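Local coordinates for OBCA, Oxalate Biosynthetic Component A (Burkholderia glumae, PDB 4NNB), which belongs to the oxalate biosynthetic component A family, carries a TIM-barrel domain, and holds a magnesium ion and an oxaloacetate ion in the model, at residues A[277-282]-A[322-327]; A[310-315]-A[348-353]; A[316-321]-A[381-386]; A[375-380]-A[396-401]. All coordinates share one frame; numbering follows the deposited sequence.

Contact 1. Residues A[277-282]-A[322-327]; sequences STSVRG and GGYDNA. With OAA (oxaloacetate ion), chain C.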
loop_
_atom_site.group_PDB
_atom_site.type_symbol
_atom_site.label_atom_id
_atom_site.label_comp_id
_atom_site.label_asym_id
_atom_site.label_seq_id
_atom_site.Cartn_x
_atom_site.Cartn_y
_atom_site.Cartn_z
ATOM N N SER A 277 -4.503 -12.961 1.138
ATOM C CA SER A 277 -4.555 -12.450 2.508
ATOM C C SER A 277 -5.694 -13.075 3.316
ATOM O O SER A 277 -6.840 -13.126 2.866
ATOM C CB SER A 277 -4.719 -10.936 2.521
ATOM O OG SER A 277 -4.846 -10.477 3.852
ATOM N N THR A 278 -5.376 -13.513 4.525
ATOM C CA THR A 278 -6.397 -14.001 5.449
ATOM C C THR A 278 -6.628 -12.984 6.553
ATOM O O THR A 278 -7.299 -13.260 7.550
ATOM C CB THR A 278 -5.971 -15.324 6.069
ATOM O OG1 THR A 278 -4.748 -15.136 6.782
ATOM C CG2 THR A 278 -5.769 -16.375 4.959
ATOM N N SER A 279 -6.065 -11.801 6.368
ATOM C CA SER A 279 -6.127 -10.757 7.388
ATOM C C SER A 279 -7.544 -10.196 7.606
ATOM O O SER A 279 -8.327 -10.075 6.656
ATOM C CB SER A 279 -5.164 -9.635 6.996
ATOM O OG SER A 279 -5.365 -8.501 7.799
ATOM N N VAL A 280 -7.889 -9.868 8.854
ATOM C CA VAL A 280 -9.132 -9.119 9.095
ATOM C C VAL A 280 -8.861 -7.719 9.659
ATOM O O VAL A 280 -9.687 -7.145 10.381
ATOM C CB VAL A 280 -10.148 -9.888 9.981
ATOM C CG1 VAL A 280 -10.619 -11.147 9.275
ATOM C CG2 VAL A 280 -9.551 -10.226 11.345
ATOM N N ARG A 281 -7.700 -7.182 9.301
ATOM C CA ARG A 281 -7.326 -5.813 9.643
ATOM C C ARG A 281 -8.464 -4.838 9.342
ATOM O O ARG A 281 -9.118 -4.927 8.290
ATOM C CB ARG A 281 -6.058 -5.399 8.882
ATOM C CG ARG A 281 -5.921 -3.886 8.663
ATOM C CD ARG A 281 -4.722 -3.257 9.359
ATOM N NE ARG A 281 -3.516 -3.378 8.559
ATOM C CZ ARG A 281 -2.558 -2.456 8.457
ATOM N NH1 ARG A 281 -2.622 -1.305 9.113
ATOM N NH2 ARG A 281 -1.516 -2.705 7.687
ATOM N N GLY A 282 -8.707 -3.934 10.287
ATOM C CA GLY A 282 -9.761 -2.941 10.161
ATOM C C GLY A 282 -11.086 -3.493 10.644
ATOM O O GLY A 282 -12.051 -2.752 10.836
ATOM N N GLY A 322 -5.655 -0.591 14.782
ATOM C CA GLY A 322 -6.350 -1.370 13.761
ATOM C C GLY A 322 -6.019 -2.855 13.620
ATOM O O GLY A 322 -6.462 -3.501 12.667
ATOM N N GLY A 323 -5.262 -3.406 14.562
ATOM C CA GLY A 323 -4.837 -4.800 14.490
ATOM C C GLY A 323 -5.921 -5.864 14.618
ATOM O O GLY A 323 -7.112 -5.562 14.629
ATOM N N TYR A 324 -5.502 -7.122 14.721
ATOM C CA TYR A 324 -6.450 -8.240 14.791
ATOM C C TYR A 324 -5.806 -9.446 15.464
ATOM O O TYR A 324 -4.595 -9.683 15.346
ATOM C CB TYR A 324 -6.958 -8.640 13.391
ATOM C CG TYR A 324 -5.837 -8.872 12.414
ATOM C CD1 TYR A 324 -5.202 -7.802 11.799
ATOM C CD2 TYR A 324 -5.395 -10.158 12.116
ATOM C CE1 TYR A 324 -4.161 -7.993 10.916
ATOM C CE2 TYR A 324 -4.344 -10.358 11.223
ATOM C CZ TYR A 324 -3.740 -9.259 10.631
ATOM O OH TYR A 324 -2.700 -9.410 9.744
ATOM N N ASP A 325 -6.633 -10.219 16.151
ATOM C CA ASP A 325 -6.153 -11.394 16.879
ATOM C C ASP A 325 -5.932 -12.569 15.939
ATOM O O ASP A 325 -6.526 -12.655 14.857
ATOM C CB ASP A 325 -7.166 -11.785 17.967
ATOM C CG ASP A 325 -6.573 -12.723 19.032
ATOM O OD1 ASP A 325 -5.338 -12.887 19.105
ATOM O OD2 ASP A 325 -7.361 -13.283 19.806
ATOM N N ASN A 326 -5.047 -13.460 16.359
ATOM C CA ASN A 326 -4.932 -14.772 15.770
ATOM C C ASN A 326 -4.770 -15.741 16.927
ATOM O O ASN A 326 -3.655 -16.012 17.352
ATOM C CB ASN A 326 -3.731 -14.843 14.823
ATOM C CG ASN A 326 -3.841 -13.846 13.660
ATOM O OD1 ASN A 326 -4.471 -14.131 12.638
ATOM N ND2 ASN A 326 -3.246 -12.668 13.832
ATOM N N ALA A 327 -5.888 -16.231 17.452
ATOM C CA ALA A 327 -5.869 -17.063 18.666
ATOM C C ALA A 327 -5.402 -18.502 18.378
ATOM O O ALA A 327 -5.488 -18.965 17.233
ATOM C CB ALA A 327 -7.240 -17.066 19.294
HETATM O O1 OAA C . -2.010 -11.325 6.168
HETATM O O2 OAA C . -2.149 -9.916 4.394
HETATM O O4 OAA C . -1.914 -5.361 6.972
HETATM O O5 OAA C . -3.031 -6.955 8.197
HETATM O O3 OAA C . -2.098 -7.242 4.842
HETATM C C1 OAA C . -1.976 -10.114 5.673
HETATM C C2 OAA C . -1.728 -8.958 6.617
HETATM C C3 OAA C . -2.083 -7.584 6.096
HETATM C C4 OAA C . -2.369 -6.578 7.139
HETATM O O HOH W 1 -8.937 -3.854 13.306
#
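Tyr324 lays its ring across the turn made by Ser279, Val280 and Arg281, and this is the tight part of the contact. The backbone N of Val280 sits over the centre of one ring face, 4.1 Å above the plane, and has no hydrogen-bond partner anywhere in the model. Next to it, Val280 CG2 packs against Tyr324 CB at 3.7 Å, while CB of Arg281 comes alongside CE1 of Tyr324. Tyr324 takes a chi1 of 51°, with CG between its own backbone N and carbonyl carbon, and the ring is thereby folded back over the turn. Its hydroxyl ends 2.9 Å from O5 of the oxaloacetate ion; O5 itself lies at the ring edge, near its plane. The loop after strand 273-276 of the TIM-barrel domain thus forms one wall of the ligand pocket, built from two successive ST turns: Ser277 OG accepts from Ser279 N, and Ser279 OG from Arg281 N. The same two hydroxyls donate to the ligand, Ser277 OG to O2 and Ser279 OG to O5, each at 2.8 Å. Arg281 meets O4 with the edge of its guanidinium, giving NE at 3.0 Å and NH2 at 2.8 Å, and a cation-pi contact with Phe318 lies beside it. The glycine end is looser and faces solvent. There Gly282 N reaches Gly322 O only through a weak bond of 3.3 Å, and a water takes a second weak bond from Gly282 N while donating to Gly323 O.

Contact 2. Residues A[310-315]-A[348-353]; sequences SLSPAA and EVFNHA. With OAA (oxaloacetate ion), chain C.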
loop_
_atom_site.group_PDB
_atom_site.type_symbol
_atom_site.label_atom_id
_atom_site.label_comp_id
_atom_site.label_asym_id
_atom_site.label_seq_id
_atom_site.Cartn_x
_atom_site.Cartn_y
_atom_site.Cartn_z
ATOM N N SER A 310 -1.693 -15.972 3.552
ATOM C CA SER A 310 -0.996 -15.414 4.697
ATOM C C SER A 310 -1.457 -16.049 6.024
ATOM O O SER A 310 -2.603 -16.487 6.163
ATOM C CB SER A 310 -1.133 -13.890 4.715
ATOM O OG SER A 310 -2.460 -13.501 5.001
ATOM N N LEU A 311 -0.537 -16.122 6.981
ATOM C CA LEU A 311 -0.814 -16.691 8.301
ATOM C C LEU A 311 0.063 -15.967 9.326
ATOM O O LEU A 311 1.285 -15.885 9.160
ATOM C CB LEU A 311 -0.525 -18.203 8.295
ATOM C CG LEU A 311 -0.984 -19.005 9.516
ATOM C CD1 LEU A 311 -1.335 -20.444 9.117
ATOM C CD2 LEU A 311 0.075 -19.002 10.622
ATOM N N SER A 312 -0.561 -15.427 10.367
ATOM C CA SER A 312 0.163 -14.716 11.417
ATOM C C SER A 312 -0.102 -15.397 12.762
ATOM O O SER A 312 -1.199 -15.308 13.284
ATOM C CB SER A 312 -0.295 -13.255 11.489
ATOM O OG SER A 312 0.008 -12.540 10.300
ATOM N N PRO A 313 0.906 -16.074 13.328
ATOM C CA PRO A 313 0.625 -16.926 14.492
ATOM C C PRO A 313 0.755 -16.228 15.859
ATOM O O PRO A 313 1.286 -16.822 16.806
ATOM C CB PRO A 313 1.655 -18.057 14.350
ATOM C CG PRO A 313 2.828 -17.402 13.649
ATOM C CD PRO A 313 2.243 -16.326 12.751
ATOM N N ALA A 314 0.277 -14.987 15.932
ATOM C CA ALA A 314 0.090 -14.252 17.175
ATOM C C ALA A 314 -0.818 -13.094 16.834
ATOM O O ALA A 314 -1.000 -12.777 15.647
ATOM C CB ALA A 314 1.424 -13.718 17.726
ATOM N N ALA A 315 -1.362 -12.449 17.863
ATOM C CA ALA A 315 -2.112 -11.211 17.681
ATOM C C ALA A 315 -1.229 -10.188 16.969
ATOM O O ALA A 315 -0.026 -10.099 17.241
ATOM C CB ALA A 315 -2.568 -10.661 19.025
ATOM N N GLU A 348 3.457 -14.254 7.985
ATOM C CA GLU A 348 3.640 -12.803 8.015
ATOM C C GLU A 348 4.294 -12.463 9.338
ATOM O O GLU A 348 3.628 -12.465 10.377
ATOM C CB GLU A 348 2.302 -12.055 7.942
ATOM C CG GLU A 348 1.404 -12.414 6.791
ATOM C CD GLU A 348 2.014 -12.075 5.450
ATOM O OE1 GLU A 348 1.806 -10.945 4.940
ATOM O OE2 GLU A 348 2.680 -12.958 4.896
ATOM N N VAL A 349 5.590 -12.187 9.311
ATOM C CA VAL A 349 6.316 -11.908 10.546
ATOM C C VAL A 349 6.165 -10.429 10.944
ATOM O O VAL A 349 7.001 -9.577 10.602
ATOM C CB VAL A 349 7.798 -12.296 10.435
ATOM C CG1 VAL A 349 8.475 -12.159 11.795
ATOM C CG2 VAL A 349 7.945 -13.732 9.922
ATOM N N PHE A 350 5.091 -10.132 11.663
ATOM C CA PHE A 350 4.798 -8.761 12.083
ATOM C C PHE A 350 5.602 -8.343 13.312
ATOM O O PHE A 350 5.857 -7.158 13.515
ATOM C CB PHE A 350 3.306 -8.605 12.424
ATOM C CG PHE A 350 2.403 -8.457 11.219
ATOM C CD1 PHE A 350 1.672 -9.544 10.737
ATOM C CD2 PHE A 350 2.276 -7.225 10.581
ATOM C CE1 PHE A 350 0.824 -9.404 9.632
ATOM C CE2 PHE A 350 1.439 -7.070 9.475
ATOM C CZ PHE A 350 0.712 -8.148 8.995
ATOM N N ASN A 351 5.974 -9.308 14.153
ATOM C CA ASN A 351 6.487 -8.978 15.487
ATOM C C ASN A 351 7.314 -10.112 16.075
ATOM O O ASN A 351 7.348 -11.209 15.513
ATOM C CB ASN A 351 5.325 -8.592 16.422
ATOM C CG ASN A 351 4.239 -9.671 16.491
ATOM O OD1 ASN A 351 4.534 -10.863 16.485
ATOM N ND2 ASN A 351 2.983 -9.249 16.533
ATOM N N HIS A 352 7.971 -9.866 17.206
ATOM C CA HIS A 352 8.805 -10.901 17.813
ATOM C C HIS A 352 7.981 -12.067 18.364
ATOM O O HIS A 352 8.439 -13.211 18.367
ATOM C CB HIS A 352 9.725 -10.318 18.896
ATOM C CG HIS A 352 10.836 -9.482 18.343
ATOM N ND1 HIS A 352 11.936 -10.032 17.716
ATOM C CD2 HIS A 352 11.004 -8.138 18.293
ATOM C CE1 HIS A 352 12.743 -9.061 17.319
ATOM N NE2 HIS A 352 12.197 -7.903 17.649
ATOM N N ALA A 353 6.773 -11.777 18.831
ATOM C CA ALA A 353 5.886 -12.840 19.297
ATOM C C ALA A 353 5.699 -13.877 18.191
ATOM O O ALA A 353 5.736 -15.087 18.444
ATOM C CB ALA A 353 4.547 -12.264 19.723
HETATM O O1 OAA C . -2.010 -11.325 6.168
HETATM O O2 OAA C . -2.149 -9.916 4.394
HETATM O O4 OAA C . -1.914 -5.361 6.972
HETATM O O5 OAA C . -3.031 -6.955 8.197
HETATM O O3 OAA C . -2.098 -7.242 4.842
HETATM C C1 OAA C . -1.976 -10.114 5.673
HETATM C C2 OAA C . -1.728 -8.958 6.617
HETATM C C3 OAA C . -2.083 -7.584 6.096
HETATM C C4 OAA C . -2.369 -6.578 7.139
#
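Glu348 lies across Ser310 and Ser312, and its backbone N donates to Leu311 O at 3.0 Å, joining the ends of the parallel strands 308-311 and 344-349. Its side chain can be followed outward. CB meets Ser312 OG at 3.3 Å. CG, placed beside the backbone N by a chi1 of -54°, packs on Ser310 CB at 3.6 Å and comes equally near O1 of the oxaloacetate ion. The chain then bends at chi2 (-64°), which keeps CD over Ser310 CB. At the tip, OE2 stays near that same CB, with the carboxylate of Glu346 close by, while OE1 faces the ligand carboxylate, nearest its C1, and has a long, weak ion pair with Arg471. Ser310 OG donates to ligand O1 at 2.5 Å. Phe350 turns its edge to both neighbours: Ser312 OG lies in the ring plane at 3.3 Å from CE1, and ligand C2 lies in plane at 3.5 Å from CZ. Farther along, Asn351 ND2 donates to Ala315 O at 3.2 Å, in the carbonyl plane, and OD1 of the same amide caps the following helix at Ile354 N. Ala314 CB and Ala353 CB close this end at van der Waals distance. Two neighbouring parallel strands that deliver side chains to one ligand from their C-terminal ends are characteristic of a TIM barrel, whose pocket lies at that end of the strands.

Contact 3. Residues A[316-321]-A[381-386]; sequences VVFQGG and VDQYRR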
loop_
_atom_site.group_PDB
_atom_site.type_symbol
_atom_site.label_atom_id
_atom_site.label_comp_id
_atom_site.label_asym_id
_atom_site.label_seq_id
_atom_site.Cartn_x
_atom_site.Cartn_y
_atom_site.Cartn_z
ATOM N N VAL A 316 -1.814 -9.430 16.047
ATOM C CA VAL A 316 -1.068 -8.368 15.362
ATOM C C VAL A 316 -1.611 -7.043 15.890
ATOM O O VAL A 316 -2.772 -6.725 15.678
ATOM C CB VAL A 316 -1.231 -8.460 13.830
ATOM C CG1 VAL A 316 -0.509 -7.298 13.141
ATOM C CG2 VAL A 316 -0.661 -9.777 13.316
ATOM N N VAL A 317 -0.782 -6.302 16.618
ATOM C CA VAL A 317 -1.240 -5.104 17.307
ATOM C C VAL A 317 -0.412 -3.914 16.830
ATOM O O VAL A 317 0.624 -3.590 17.427
ATOM C CB VAL A 317 -1.103 -5.245 18.841
ATOM C CG1 VAL A 317 -1.792 -4.067 19.540
ATOM C CG2 VAL A 317 -1.691 -6.597 19.332
ATOM N N PHE A 318 -0.851 -3.288 15.738
ATOM C CA PHE A 318 -0.127 -2.150 15.163
ATOM C C PHE A 318 -0.099 -0.986 16.151
ATOM O O PHE A 318 -1.134 -0.627 16.713
ATOM C CB PHE A 318 -0.822 -1.655 13.891
ATOM C CG PHE A 318 -0.866 -2.659 12.771
ATOM C CD1 PHE A 318 -2.021 -3.389 12.527
ATOM C CD2 PHE A 318 0.230 -2.852 11.945
ATOM C CE1 PHE A 318 -2.075 -4.309 11.483
ATOM C CE2 PHE A 318 0.179 -3.770 10.893
ATOM C CZ PHE A 318 -0.975 -4.499 10.671
ATOM N N GLN A 319 1.065 -0.374 16.343
ATOM C CA GLN A 319 1.126 0.830 17.175
ATOM C C GLN A 319 0.215 1.910 16.620
ATOM O O GLN A 319 -0.397 2.656 17.379
ATOM C CB GLN A 319 2.559 1.334 17.327
ATOM C CG GLN A 319 3.441 0.395 18.152
ATOM C CD GLN A 319 4.651 1.096 18.726
ATOM O OE1 GLN A 319 4.637 2.314 18.921
ATOM N NE2 GLN A 319 5.711 0.338 18.991
ATOM N N GLY A 320 0.072 1.952 15.297
ATOM C CA GLY A 320 -0.825 2.913 14.667
ATOM C C GLY A 320 -2.312 2.587 14.778
ATOM O O GLY A 320 -3.147 3.321 14.246
ATOM N N GLY A 321 -2.649 1.488 15.453
ATOM C CA GLY A 321 -4.034 1.048 15.579
ATOM C C GLY A 321 -4.537 0.080 14.509
ATOM O O GLY A 321 -3.923 -0.070 13.454
ATOM N N VAL A 381 7.447 -1.478 10.426
ATOM C CA VAL A 381 6.109 -1.130 10.893
ATOM C C VAL A 381 6.060 -1.338 12.410
ATOM O O VAL A 381 6.250 -2.464 12.887
ATOM C CB VAL A 381 5.034 -1.998 10.201
ATOM C CG1 VAL A 381 3.632 -1.672 10.732
ATOM C CG2 VAL A 381 5.085 -1.792 8.696
ATOM N N ASP A 382 5.816 -0.263 13.160
ATOM C CA ASP A 382 5.858 -0.328 14.625
ATOM C C ASP A 382 4.744 -1.223 15.188
ATOM O O ASP A 382 3.581 -1.096 14.798
ATOM C CB ASP A 382 5.781 1.071 15.252
ATOM C CG ASP A 382 6.936 1.987 14.824
ATOM O OD1 ASP A 382 7.965 1.508 14.304
ATOM O OD2 ASP A 382 6.816 3.203 15.040
ATOM N N GLN A 383 5.107 -2.107 16.115
ATOM C CA GLN A 383 4.175 -3.097 16.664
ATOM C C GLN A 383 4.183 -3.087 18.182
ATOM O O GLN A 383 5.194 -2.727 18.797
ATOM C CB GLN A 383 4.571 -4.503 16.177
ATOM C CG GLN A 383 4.508 -4.661 14.641
ATOM C CD GLN A 383 3.082 -4.755 14.116
ATOM O OE1 GLN A 383 2.138 -4.936 14.882
ATOM N NE2 GLN A 383 2.923 -4.629 12.807
ATOM N N TYR A 384 3.070 -3.507 18.786
ATOM C CA TYR A 384 3.001 -3.664 20.234
ATOM C C TYR A 384 2.853 -5.138 20.572
ATOM O O TYR A 384 2.465 -5.941 19.725
ATOM C CB TYR A 384 1.775 -2.941 20.809
ATOM C CG TYR A 384 1.899 -1.436 21.006
ATOM C CD1 TYR A 384 3.060 -0.861 21.526
ATOM C CD2 TYR A 384 0.838 -0.595 20.688
ATOM C CE1 TYR A 384 3.155 0.523 21.716
ATOM C CE2 TYR A 384 0.932 0.785 20.861
ATOM C CZ TYR A 384 2.085 1.328 21.378
ATOM O OH TYR A 384 2.164 2.687 21.560
ATOM N N ARG A 385 3.158 -5.483 21.816
ATOM C CA ARG A 385 2.649 -6.716 22.411
ATOM C C ARG A 385 1.885 -6.296 23.667
ATOM O O ARG A 385 2.357 -5.454 24.437
ATOM C CB ARG A 385 3.786 -7.685 22.753
ATOM C CG ARG A 385 3.292 -9.031 23.323
ATOM C CD ARG A 385 4.435 -10.022 23.498
ATOM N NE ARG A 385 3.978 -11.281 24.092
ATOM C CZ ARG A 385 4.706 -12.388 24.126
ATOM N NH1 ARG A 385 5.917 -12.391 23.585
ATOM N NH2 ARG A 385 4.220 -13.494 24.680
ATOM N N ARG A 386 0.692 -6.842 23.860
ATOM C CA ARG A 386 -0.104 -6.479 25.021
ATOM C C ARG A 386 -0.024 -7.566 26.087
ATOM O O ARG A 386 -0.157 -8.760 25.793
ATOM C CB ARG A 386 -1.559 -6.220 24.630
ATOM C CG ARG A 386 -2.404 -5.710 25.792
ATOM C CD ARG A 386 -3.846 -5.472 25.389
ATOM N NE ARG A 386 -3.997 -4.559 24.258
ATOM C CZ ARG A 386 -4.031 -3.229 24.354
ATOM N NH1 ARG A 386 -3.904 -2.621 25.533
ATOM N NH2 ARG A 386 -4.195 -2.499 23.266
HETATM O O HOH W 2 1.959 -6.669 17.034
HETATM O O HOH W 3 2.057 0.770 13.356
#
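Segments 316-321 and 381-386 run at about a right angle (98°) and pair antiparallel only locally, with Phe318 and Gln383 a non-hydrogen-bonded pair whose CA atoms are 4.7 Å apart. Tyr384 N donates to Val317 O at 2.8 Å, nearly along the C=O axis, and Gln319 N to Asp382 O at 3.0 Å, from above the carbonyl plane. Gln319 then stretches over the Tyr384 ring. Its CG sits 3.4 Å from the ring centroid and only 4° off the normal, a CH-pi contact, and the amide stacks on the same ring with the planes 3° apart. The amide's rotation is fixed from both ends: NE2 donates to Gln383 O at 3.1 Å, and OE1 accepts from Arg401. Val317 CG1 packs on Tyr384 CB. Behind the strand, Phe318 offers its ring edge to Val381 CG1 at 3.8 Å, while Val316 CG1 covers part of one face. A water bridges Gly320 N and Asp382 O beside the type I turn from Phe318 to Gly321. With strand 393-395 the pair forms a small three-stranded antiparallel sheet, separate from the barrel sheet, which brings Phe318 to the oxaloacetate pocket.

Contact 4. Residues A[375-380]-A[396-401]; sequences FMLVAG and DSLIAR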
loop_
_atom_site.group_PDB
_atom_site.type_symbol
_atom_site.label_atom_id
_atom_site.label_comp_id
_atom_site.label_asym_id
_atom_site.label_seq_id
_atom_site.Cartn_x
_atom_site.Cartn_y
_atom_site.Cartn_z
ATOM N N PHE A 375 8.365 -17.142 4.768
ATOM C CA PHE A 375 8.238 -16.040 5.729
ATOM C C PHE A 375 8.289 -14.695 5.004
ATOM O O PHE A 375 9.010 -14.537 4.011
ATOM C CB PHE A 375 9.365 -16.089 6.776
ATOM C CG PHE A 375 9.376 -17.351 7.601
ATOM C CD1 PHE A 375 8.708 -17.403 8.822
ATOM C CD2 PHE A 375 10.032 -18.488 7.151
ATOM C CE1 PHE A 375 8.696 -18.576 9.583
ATOM C CE2 PHE A 375 10.038 -19.665 7.914
ATOM C CZ PHE A 375 9.371 -19.701 9.129
ATOM N N MET A 376 7.516 -13.732 5.494
ATOM C CA MET A 376 7.589 -12.352 5.014
ATOM C C MET A 376 7.882 -11.458 6.205
ATOM O O MET A 376 7.096 -11.418 7.157
ATOM C CB MET A 376 6.280 -11.938 4.315
ATOM C CG MET A 376 6.225 -10.463 3.877
ATOM S SD MET A 376 7.438 -10.116 2.574
ATOM C CE MET A 376 6.775 -11.138 1.271
ATOM N N LEU A 377 9.027 -10.769 6.179
ATOM C CA LEU A 377 9.380 -9.851 7.265
ATOM C C LEU A 377 8.644 -8.519 7.062
ATOM O O LEU A 377 8.907 -7.801 6.093
ATOM C CB LEU A 377 10.897 -9.623 7.331
ATOM C CG LEU A 377 11.772 -10.879 7.494
ATOM C CD1 LEU A 377 13.259 -10.477 7.539
ATOM C CD2 LEU A 377 11.367 -11.693 8.747
ATOM N N VAL A 378 7.708 -8.206 7.955
ATOM C CA VAL A 378 6.992 -6.931 7.886
ATOM C C VAL A 378 7.837 -5.885 8.617
ATOM O O VAL A 378 7.514 -5.439 9.719
ATOM C CB VAL A 378 5.569 -7.033 8.475
ATOM C CG1 VAL A 378 4.756 -5.768 8.138
ATOM C CG2 VAL A 378 4.862 -8.276 7.930
ATOM N N ALA A 379 8.951 -5.516 7.995
ATOM C CA ALA A 379 9.922 -4.660 8.661
ATOM C C ALA A 379 9.525 -3.188 8.606
ATOM O O ALA A 379 8.927 -2.729 7.627
ATOM C CB ALA A 379 11.313 -4.860 8.068
ATOM N N GLY A 380 9.854 -2.457 9.669
ATOM C CA GLY A 380 9.696 -1.010 9.681
ATOM C C GLY A 380 8.321 -0.536 10.090
ATOM O O GLY A 380 8.045 0.669 10.090
ATOM N N ASP A 396 7.181 -4.393 20.273
ATOM C CA ASP A 396 7.466 -5.747 19.837
ATOM C C ASP A 396 7.813 -5.738 18.344
ATOM O O ASP A 396 7.754 -6.765 17.673
ATOM C CB ASP A 396 6.275 -6.672 20.148
ATOM C CG ASP A 396 6.664 -8.145 20.155
ATOM O OD1 ASP A 396 7.786 -8.457 20.602
ATOM O OD2 ASP A 396 5.861 -8.995 19.702
ATOM N N SER A 397 8.184 -4.558 17.843
ATOM C CA SER A 397 8.553 -4.375 16.440
ATOM C C SER A 397 9.813 -5.165 16.081
ATOM O O SER A 397 10.704 -5.328 16.914
ATOM C CB SER A 397 8.791 -2.886 16.140
ATOM O OG SER A 397 7.757 -2.067 16.656
ATOM N N LEU A 398 9.896 -5.646 14.844
ATOM C CA LEU A 398 11.106 -6.337 14.394
ATOM C C LEU A 398 12.307 -5.395 14.461
ATOM O O LEU A 398 13.370 -5.756 14.974
ATOM C CB LEU A 398 10.948 -6.858 12.973
ATOM C CG LEU A 398 9.866 -7.897 12.696
ATOM C CD1 LEU A 398 10.069 -8.414 11.279
ATOM C CD2 LEU A 398 9.926 -9.022 13.714
ATOM N N ILE A 399 12.131 -4.197 13.913
ATOM C CA ILE A 399 13.098 -3.126 14.094
ATOM C C ILE A 399 12.554 -2.306 15.249
ATOM O O ILE A 399 11.512 -1.666 15.121
ATOM C CB ILE A 399 13.221 -2.239 12.834
ATOM C CG1 ILE A 399 13.636 -3.079 11.616
ATOM C CG2 ILE A 399 14.215 -1.103 13.078
ATOM C CD1 ILE A 399 13.684 -2.297 10.284
ATOM N N ALA A 400 13.233 -2.364 16.391
ATOM C CA ALA A 400 12.798 -1.636 17.583
ATOM C C ALA A 400 12.431 -0.203 17.221
ATOM O O ALA A 400 13.113 0.422 16.402
ATOM C CB ALA A 400 13.890 -1.667 18.645
ATOM N N ARG A 401 11.346 0.307 17.799
ATOM C CA ARG A 401 10.851 1.621 17.410
ATOM C C ARG A 401 11.921 2.700 17.569
ATOM O O ARG A 401 12.075 3.542 16.689
ATOM C CB ARG A 401 9.580 2.016 18.172
ATOM C CG ARG A 401 9.136 3.454 17.858
ATOM C CD ARG A 401 7.728 3.764 18.341
ATOM N NE ARG A 401 7.289 5.079 17.876
ATOM C CZ ARG A 401 6.032 5.387 17.559
ATOM N NH1 ARG A 401 5.732 6.613 17.137
ATOM N NH2 ARG A 401 5.073 4.472 17.655
HETATM O O HOH W 4 9.776 -3.149 12.437
#
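Strand 373-378 belongs to the barrel sheet of the TIM-barrel domain, where it runs parallel to its neighbours 344-349 and 444-449, and at its end it is met by the loop that leads into helix 401-413. The joint is buried and almost wholly apolar, made by two consecutive side chains of the loop, Leu398 and Ile399, which both point toward the strand end. Leu398 reaches in with a single methyl: CD1 lies 4.2 Å from Leu377 CB and 4.1 Å from the backbone N of Val378. Its chi1 of -62° sets CG beside its own backbone N, and the extended chi2 carries CD1 out to the strand. Leu398 also touches Leu430 of helix 416-440, the helix on which Leu377 rests through Val434 and Leu437, so both leucines share that cover. Ile399 works one step farther along. Its CG1 also lies beside the backbone N, and its CD1 ends 4.1 Å from Ala379 CB. The strand itself closes in an inverse gamma turn centred on Val378, with a weak bond from Ala379 N to Leu377 O, and the chain then turns through Gly380 at a positive phi of 86°. Here the same Ile399 CD1 comes within 3.9 Å of Gly380 N. The polar link between the two segments is a water, which accepts from Gly380 N at 2.9 Å and from Ile399 N at 3.0 Å.

Contacts 1, 2 and 3 have interleaved segments and lie about 10 to 12 Å apart, centre to centre, around the oxaloacetate pocket. The centre of contact 4 is about 10 Å from those of contacts 2 and 3 but about 17 Å from that of contact 1; it follows contacts 1 and 2 in series while crossing contact 3. The barrel sheet runs through strands 273-276, 308-311, 344-349 and 373-378 in that order; their C-terminal ends lead into contacts 1, 2 and 4, while contact 3 adds the small antiparallel sheet. Direct bonds tie neighbours: Thr278 OG1 to Ser310 O, Tyr324 O to Val316 N. Contacts 1 to 3 thus gather pocket residues from separate parts of the chain, and contact 4 packs outside them.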